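Local structure of LbaCas13a H328A (C2c2) (Lachnospiraceae bacterium NK4A179, 5WLH) at residues 328-331 with 332-336; 382-385 with 386-390; 855-859 with 860-864. The protein is an RNA-guided CRISPR nuclease that binds pre-crRNA, probably matures it into guide RNA, and cleaves RNA. One frame throughout, in Å; residues are numbered along the deposited sequence.

Overall arrangement
All three interactions are local, each joining residues of one helix near its C-terminal end. Interaction 1 lies on helix 327-335 and interaction 2 on helix 357-388, the next helix in the chain. Their centres are about 23 Å apart and both helices pack on helix 292-311. Interaction 3, on helix 843-861, is on the opposite side of the chain's centre, about 73 and 80 Å from the other two centres. Each contact is partly buried, but the chemistry differs. Interaction 1 pairs a buried salt bridge with side chains that meet the RNA. Interaction 2 has an exposed salt bridge and, facing other helices, a buried valine. Interaction 3 combines aromatic packing with an amide-to-carbonyl bond.

Interaction 1 of 3, residues 328-331 with 332-336; sequences WEDA and AARRV. With nucleotides of chain B.
Asp330 and Arg334 form a salt bridge between residues four apart, on the last turns of helix 327-335. Arg334 meets the carboxylate side-on, with NE and NH2. Arg334 NH2 lies 2.8 Å from Asp330 OD1, on its syn lone pair. Arg334 NE lies 3.0 Å from Asp330 OD1, out of the carboxylate plane; its bond to Asp330 OD2 is weak. The carboxylate and guanidinium planes stand 70° apart. The Arg334 chain bends at CB-CG (chi2 -72°), which folds it back along the helix toward the aspartate. Both groups are buried and have further partners. Asp330 OD2 also pairs with Arg303 of helix 292-311. Arg334 NH1 pairs with Asp315, and the guanidinium makes a cation-pi contact with Tyr311. These charges tie the helix to its neighbour.

Backbone bonds hold the turn itself. Ala332 N donates to Trp328 O at 2.8 Å and Arg334 N to Asp330 O at 3.0 Å. Arg335 N reaches Ala331 O at 3.3 Å, and helical geometry is lost at Val336. Ala331 is evidently the engineered alanine of this variant, replacing a histidine.

The remaining contacts are with the pre-crRNA, chain B. The Trp328 ring has G2 of chain B over one face, and Trp328 CZ3 comes within 3.2 Å of N3 of G2 of chain B. Arg335 stretches from CG to NE toward A3 of chain B, whose N7 and C8 lie over one face of the guanidinium, toward its rim. Arg335 NH1 is 2.8 Å from N7 of A3 of chain B.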
# COMPACT_ATOMS: atom_id res chain seq x y z
N TRP A 328 26.63 -20.69 -4.45
CA TRP A 328 26.24 -19.68 -5.42
C TRP A 328 26.79 -20.00 -6.80
O TRP A 328 26.15 -19.70 -7.81
CB TRP A 328 26.69 -18.29 -4.94
CG TRP A 328 26.52 -18.10 -3.44
CD1 TRP A 328 27.51 -18.07 -2.50
CD2 TRP A 328 25.28 -17.95 -2.73
NE1 TRP A 328 26.96 -17.90 -1.24
CE2 TRP A 328 25.60 -17.82 -1.36
CE3 TRP A 328 23.94 -17.89 -3.12
CZ2 TRP A 328 24.62 -17.64 -0.38
CZ3 TRP A 328 22.97 -17.71 -2.15
CH2 TRP A 328 23.32 -17.59 -0.79
N GLU A 329 27.98 -20.62 -6.86
CA GLU A 329 28.48 -21.11 -8.14
C GLU A 329 27.59 -22.20 -8.70
O GLU A 329 27.32 -22.24 -9.91
CB GLU A 329 29.91 -21.63 -7.96
CG GLU A 329 30.72 -21.71 -9.23
CD GLU A 329 32.21 -21.84 -8.95
OE1 GLU A 329 32.75 -22.96 -9.09
OE2 GLU A 329 32.84 -20.82 -8.58
N ASP A 330 27.12 -23.11 -7.84
CA ASP A 330 26.19 -24.13 -8.32
C ASP A 330 24.90 -23.49 -8.80
O ASP A 330 24.36 -23.88 -9.84
CB ASP A 330 25.89 -25.15 -7.23
CG ASP A 330 25.00 -26.26 -7.74
OD1 ASP A 330 25.48 -27.05 -8.58
OD2 ASP A 330 23.81 -26.30 -7.37
N ALA A 331 24.39 -22.52 -8.03
CA ALA A 331 23.18 -21.81 -8.43
C ALA A 331 23.36 -21.18 -9.79
O ALA A 331 22.50 -21.31 -10.67
CB ALA A 331 22.84 -20.75 -7.37
N ALA A 332 24.49 -20.48 -9.99
CA ALA A 332 24.78 -19.88 -11.29
C ALA A 332 24.83 -20.94 -12.39
O ALA A 332 24.41 -20.69 -13.52
CB ALA A 332 26.10 -19.12 -11.23
N ALA A 333 25.31 -22.14 -12.05
CA ALA A 333 25.45 -23.20 -13.05
C ALA A 333 24.09 -23.72 -13.51
O ALA A 333 23.89 -23.93 -14.71
CB ALA A 333 26.30 -24.34 -12.49
N ARG A 334 23.16 -23.93 -12.58
CA ARG A 334 21.86 -24.46 -12.99
C ARG A 334 21.07 -23.44 -13.81
O ARG A 334 20.24 -23.83 -14.64
CB ARG A 334 21.04 -24.89 -11.78
CG ARG A 334 21.81 -25.65 -10.72
CD ARG A 334 22.19 -27.05 -11.16
NE ARG A 334 23.07 -27.68 -10.19
CZ ARG A 334 23.37 -28.98 -10.18
NH1 ARG A 334 22.84 -29.79 -11.09
NH2 ARG A 334 24.18 -29.46 -9.25
N ARG A 335 21.32 -22.15 -13.60
CA ARG A 335 20.62 -21.11 -14.36
C ARG A 335 20.86 -21.27 -15.86
O ARG A 335 19.92 -21.21 -16.66
CB ARG A 335 21.06 -19.72 -13.89
CG ARG A 335 20.34 -18.57 -14.60
CD ARG A 335 21.06 -17.23 -14.42
NE ARG A 335 20.76 -16.29 -15.51
CZ ARG A 335 21.67 -15.73 -16.31
NH1 ARG A 335 21.29 -14.91 -17.28
NH2 ARG A 335 22.96 -15.99 -16.13
N VAL A 336 22.12 -21.49 -16.26
CA VAL A 336 22.43 -21.66 -17.67
C VAL A 336 22.22 -23.10 -18.14
O VAL A 336 22.56 -23.42 -19.29
CB VAL A 336 23.88 -21.23 -17.99
CG1 VAL A 336 23.97 -19.71 -18.11
CG2 VAL A 336 24.85 -21.75 -16.95
P G B 2 28.06 -15.47 -7.93
OP1 G B 2 28.35 -15.65 -9.38
OP2 G B 2 28.71 -14.36 -7.18
O5' G B 2 26.48 -15.36 -7.72
C5' G B 2 25.62 -16.42 -8.11
C4' G B 2 24.20 -16.24 -7.62
O4' G B 2 24.15 -16.28 -6.17
C3' G B 2 23.51 -14.94 -8.02
O3' G B 2 22.12 -15.20 -8.17
C2' G B 2 23.69 -14.07 -6.79
O2' G B 2 22.78 -13.00 -6.67
C1' G B 2 23.52 -15.11 -5.69
N9 G B 2 24.14 -14.72 -4.43
C8 G B 2 25.47 -14.44 -4.28
N7 G B 2 25.77 -14.11 -3.05
C5 G B 2 24.56 -14.16 -2.38
C6 G B 2 24.29 -13.90 -1.00
O6 G B 2 25.10 -13.55 -0.14
N1 G B 2 22.96 -14.08 -0.68
C2 G B 2 21.98 -14.45 -1.57
N2 G B 2 20.74 -14.57 -1.04
N3 G B 2 22.22 -14.70 -2.87
C4 G B 2 23.53 -14.54 -3.20
P A B 3 21.56 -15.63 -9.61
OP1 A B 3 20.17 -16.11 -9.45
OP2 A B 3 22.58 -16.47 -10.29
O5' A B 3 21.60 -14.25 -10.39
C5' A B 3 20.58 -13.91 -11.27
C4' A B 3 20.15 -12.49 -11.06
O4' A B 3 20.88 -11.65 -11.99
C3' A B 3 18.68 -12.26 -11.40
O3' A B 3 17.85 -12.47 -10.27
C2' A B 3 18.67 -10.85 -11.95
O2' A B 3 18.75 -9.91 -10.89
C1' A B 3 20.00 -10.83 -12.70
N9 A B 3 19.91 -11.40 -14.05
C8 A B 3 20.58 -12.52 -14.53
N7 A B 3 20.32 -12.79 -15.79
C5 A B 3 19.43 -11.78 -16.16
C6 A B 3 18.79 -11.49 -17.38
N6 A B 3 18.95 -12.24 -18.48
N1 A B 3 17.98 -10.41 -17.44
C2 A B 3 17.82 -9.67 -16.33
N3 A B 3 18.38 -9.85 -15.13
C4 A B 3 19.17 -10.93 -15.11

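Interaction 2 of 3, residues 382-385 with 386-390; sequences AVKA and VEEDN
Lys384 and Glu388 cross obliquely on the exposed side of the helix. Lys384 starts extended, then turns at its last bond (chi4 76°), which brings the ammonium round to the carboxylate oxygens. Lys384 NZ makes a salt bridge with Glu388 OE2 at 2.6 Å, on the syn lone pair of that oxygen. The other oxygen, Glu388 OE1, is also near, 3.0 Å from Lys384 NZ. The methylenes join in: Lys384 CG is 3.2 Å from Glu388 OE2. The carboxylate therefore rests along the lysine chain as well as at its end.

Val383 and Glu387 run alongside each other and point the same way. Val383 CG1 meets Glu387 OE2 at 3.6 Å, a methyl against a carboxylate oxygen.

Both pairs are four residues apart, the spacing that puts side chains on one face of an alpha helix. They sit on the last turns of the long helix 357-388. Its neighbours are helix 292-311, which meets Ala382, Ala385 and Val386, and helix 398-417, which meets Val383, Val386 and Asn390.

Val386 packs on this side, against both helices. Val386 CG2 lies between the backbone N and the carbonyl carbon and comes 3.2 Å from Val383 O. Val386 N donates to Ala382 O at 2.9 Å. At the helix end Asp389 leaves helical geometry. Asp389 N still bonds to Ala385 O, at a short 2.6 Å, while Glu388 N, bonded to Lys384 O, reaches the same oxygen only weakly. Beyond the turn, the Asn390 amide bonds to the backbone of Tyr394 and Phe395.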
# COMPACT_ATOMS: atom_id res chain seq x y z
N ALA A 382 12.90 -37.53 -3.96
CA ALA A 382 13.73 -36.84 -2.97
C ALA A 382 13.53 -37.42 -1.58
O ALA A 382 14.49 -37.63 -0.83
CB ALA A 382 13.44 -35.34 -2.99
N VAL A 383 12.27 -37.68 -1.21
CA VAL A 383 11.98 -38.28 0.09
C VAL A 383 12.72 -39.61 0.22
O VAL A 383 13.34 -39.89 1.25
CB VAL A 383 10.46 -38.43 0.27
CG1 VAL A 383 10.14 -39.39 1.39
CG2 VAL A 383 9.80 -37.06 0.56
N LYS A 384 12.70 -40.42 -0.84
CA LYS A 384 13.41 -41.70 -0.80
C LYS A 384 14.91 -41.50 -0.64
O LYS A 384 15.55 -42.19 0.16
CB LYS A 384 13.10 -42.49 -2.08
CG LYS A 384 14.04 -43.66 -2.33
CD LYS A 384 13.66 -44.41 -3.61
CE LYS A 384 14.55 -45.63 -3.83
NZ LYS A 384 14.18 -46.74 -2.91
N ALA A 385 15.49 -40.55 -1.38
CA ALA A 385 16.93 -40.36 -1.32
C ALA A 385 17.39 -39.80 0.02
O ALA A 385 18.46 -40.18 0.51
CB ALA A 385 17.38 -39.45 -2.46
N VAL A 386 16.64 -38.87 0.63
CA VAL A 386 17.09 -38.37 1.93
C VAL A 386 16.97 -39.43 3.00
O VAL A 386 17.68 -39.37 4.02
CB VAL A 386 16.34 -37.10 2.40
CG1 VAL A 386 16.56 -35.96 1.44
CG2 VAL A 386 14.87 -37.39 2.62
N GLU A 387 16.09 -40.41 2.79
CA GLU A 387 15.98 -41.56 3.68
C GLU A 387 17.12 -42.54 3.46
O GLU A 387 17.66 -43.11 4.41
CB GLU A 387 14.63 -42.26 3.48
CG GLU A 387 13.41 -41.50 4.02
CD GLU A 387 12.06 -42.03 3.50
OE1 GLU A 387 12.03 -42.80 2.51
OE2 GLU A 387 11.02 -41.66 4.10
N GLU A 388 17.52 -42.74 2.20
CA GLU A 388 18.42 -43.83 1.84
C GLU A 388 19.84 -43.41 1.55
O GLU A 388 20.75 -44.22 1.70
CB GLU A 388 17.88 -44.57 0.60
CG GLU A 388 16.51 -45.17 0.81
CD GLU A 388 15.96 -45.82 -0.45
OE1 GLU A 388 16.72 -46.01 -1.42
OE2 GLU A 388 14.75 -46.13 -0.46
N ASP A 389 20.07 -42.17 1.13
CA ASP A 389 21.38 -41.77 0.61
C ASP A 389 21.78 -40.41 1.17
O ASP A 389 22.21 -39.52 0.43
CB ASP A 389 21.37 -41.76 -0.92
CG ASP A 389 22.66 -42.30 -1.52
OD1 ASP A 389 23.57 -42.70 -0.75
OD2 ASP A 389 22.78 -42.30 -2.77
N ASN A 390 21.63 -40.23 2.48
CA ASN A 390 22.03 -39.01 3.16
C ASN A 390 23.53 -39.07 3.46
O ASN A 390 24.34 -38.58 2.67
CB ASN A 390 21.22 -38.82 4.45
CG ASN A 390 21.48 -37.48 5.11
OD1 ASN A 390 22.38 -36.75 4.70
ND2 ASN A 390 20.70 -37.15 6.14

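Interaction 3 of 3, residues 855-859 with 860-864; sequences LEFIK and ENYAF
Two first torsions bring Phe857 and Asn861 together. In Phe857, CG is opposite the backbone N (chi1 178°), which carries the ring outward, leaning toward the C-terminal end, beside Asn861. In Asn861, CG is opposite the carbonyl carbon, which turns the amide back toward Phe857. The two side chains cross at about a right angle. Asn861 CB lies over one face of the ring, and Asn861 ND2 is 3.3 Å from Phe857 CD1. The amide plane is tilted 35° from the ring plane.

The same amide binds the backbone. Asn861 ND2 donates to Phe857 O at 3.0 Å, on a lone pair in the carbonyl plane. The bond is nearly straight, and the oxygen lies in the amide plane. Asn861 N donates to Phe857 O as well, at 2.9 Å. Phe857 O thus accepts two bonds from one residue; the one from Asn861 ND2 holds the amide in its rotation.

This is the C-terminal end of helix 843-861. Tyr862 is the first residue to leave helical geometry, yet Tyr862 N still bonds to Ile858 O at 2.8 Å. Its side chain lies beside Phe857 and points the same way. Phe857 CE2 meets the edge of the tyrosine ring, 3.8 Å from Tyr862 CE2. The ring planes stand 69° apart, an oblique pairing.

Phe857 packs against Ile727 and Ala731 of helix 709-732, whereas Tyr862 touches helix 654-665, where its OH bonds to Asp663. With an alanine in place of Phe857, a gap would probably open towards helix 709-732 and the Tyr862 edge would be left without its aromatic neighbour. Ile858 touches the tyrosine more loosely, its CD1 4.5 Å from Tyr862 CD2.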
# COMPACT_ATOMS: atom_id res chain seq x y z
N LEU A 855 -28.63 17.94 1.57
CA LEU A 855 -29.56 18.90 0.99
C LEU A 855 -30.59 19.34 2.02
O LEU A 855 -30.91 20.53 2.11
CB LEU A 855 -30.24 18.30 -0.24
CG LEU A 855 -29.28 17.98 -1.39
CD1 LEU A 855 -29.93 17.11 -2.45
CD2 LEU A 855 -28.71 19.25 -2.02
N GLU A 856 -31.09 18.40 2.83
CA GLU A 856 -32.06 18.76 3.86
C GLU A 856 -31.41 19.63 4.94
O GLU A 856 -32.04 20.57 5.45
CB GLU A 856 -32.68 17.50 4.46
CG GLU A 856 -33.54 17.75 5.69
CD GLU A 856 -34.29 16.51 6.15
OE1 GLU A 856 -35.52 16.45 5.93
OE2 GLU A 856 -33.65 15.60 6.72
N PHE A 857 -30.16 19.33 5.30
CA PHE A 857 -29.41 20.14 6.25
C PHE A 857 -29.29 21.59 5.77
O PHE A 857 -29.43 22.53 6.57
CB PHE A 857 -28.02 19.53 6.45
CG PHE A 857 -27.12 20.31 7.38
CD1 PHE A 857 -27.33 20.29 8.75
CD2 PHE A 857 -26.05 21.04 6.88
CE1 PHE A 857 -26.50 20.98 9.60
CE2 PHE A 857 -25.21 21.74 7.73
CZ PHE A 857 -25.45 21.71 9.10
N ILE A 858 -29.00 21.77 4.49
CA ILE A 858 -28.90 23.11 3.91
C ILE A 858 -30.24 23.83 4.03
O ILE A 858 -30.32 24.97 4.50
CB ILE A 858 -28.42 23.02 2.45
CG1 ILE A 858 -26.98 22.49 2.39
CG2 ILE A 858 -28.52 24.37 1.77
CD1 ILE A 858 -25.96 23.46 2.93
N LYS A 859 -31.32 23.16 3.60
CA LYS A 859 -32.65 23.76 3.66
C LYS A 859 -33.04 24.12 5.09
O LYS A 859 -33.69 25.15 5.31
CB LYS A 859 -33.67 22.79 3.05
CG LYS A 859 -33.74 22.84 1.53
CD LYS A 859 -34.61 21.72 0.94
CE LYS A 859 -33.83 20.41 0.85
NZ LYS A 859 -34.41 19.42 -0.11
N GLU A 860 -32.63 23.31 6.07
CA GLU A 860 -33.02 23.57 7.44
C GLU A 860 -32.19 24.67 8.08
O GLU A 860 -32.72 25.48 8.85
CB GLU A 860 -32.92 22.28 8.26
CG GLU A 860 -34.06 21.31 8.04
CD GLU A 860 -35.38 21.84 8.60
OE1 GLU A 860 -35.34 22.59 9.60
OE2 GLU A 860 -36.44 21.49 8.04
N ASN A 861 -30.89 24.72 7.79
CA ASN A 861 -29.97 25.54 8.57
C ASN A 861 -29.36 26.70 7.81
O ASN A 861 -28.94 27.68 8.45
CB ASN A 861 -28.83 24.67 9.11
CG ASN A 861 -29.31 23.60 10.06
OD1 ASN A 861 -29.38 23.83 11.27
ND2 ASN A 861 -29.65 22.44 9.53
N TYR A 862 -29.29 26.63 6.49
CA TYR A 862 -28.63 27.64 5.68
C TYR A 862 -29.52 28.03 4.52
O TYR A 862 -29.10 28.10 3.36
CB TYR A 862 -27.27 27.12 5.22
CG TYR A 862 -26.35 26.95 6.40
CD1 TYR A 862 -25.94 28.04 7.15
CD2 TYR A 862 -25.93 25.68 6.81
CE1 TYR A 862 -25.13 27.90 8.26
CE2 TYR A 862 -25.10 25.52 7.92
CZ TYR A 862 -24.71 26.63 8.64
OH TYR A 862 -23.89 26.49 9.74
N ALA A 863 -30.78 28.33 4.86
CA ALA A 863 -31.80 28.60 3.85
C ALA A 863 -31.41 29.78 2.96
O ALA A 863 -31.84 29.84 1.81
CB ALA A 863 -33.15 28.87 4.53
N PHE A 864 -30.59 30.71 3.47
CA PHE A 864 -30.20 31.84 2.64
C PHE A 864 -29.47 31.37 1.39
O PHE A 864 -29.48 32.09 0.38
CB PHE A 864 -29.34 32.84 3.43
CG PHE A 864 -27.93 32.39 3.70
CD1 PHE A 864 -26.93 32.54 2.74
CD2 PHE A 864 -27.58 31.87 4.94
CE1 PHE A 864 -25.62 32.15 3.00
CE2 PHE A 864 -26.28 31.48 5.20
CZ PHE A 864 -25.30 31.62 4.23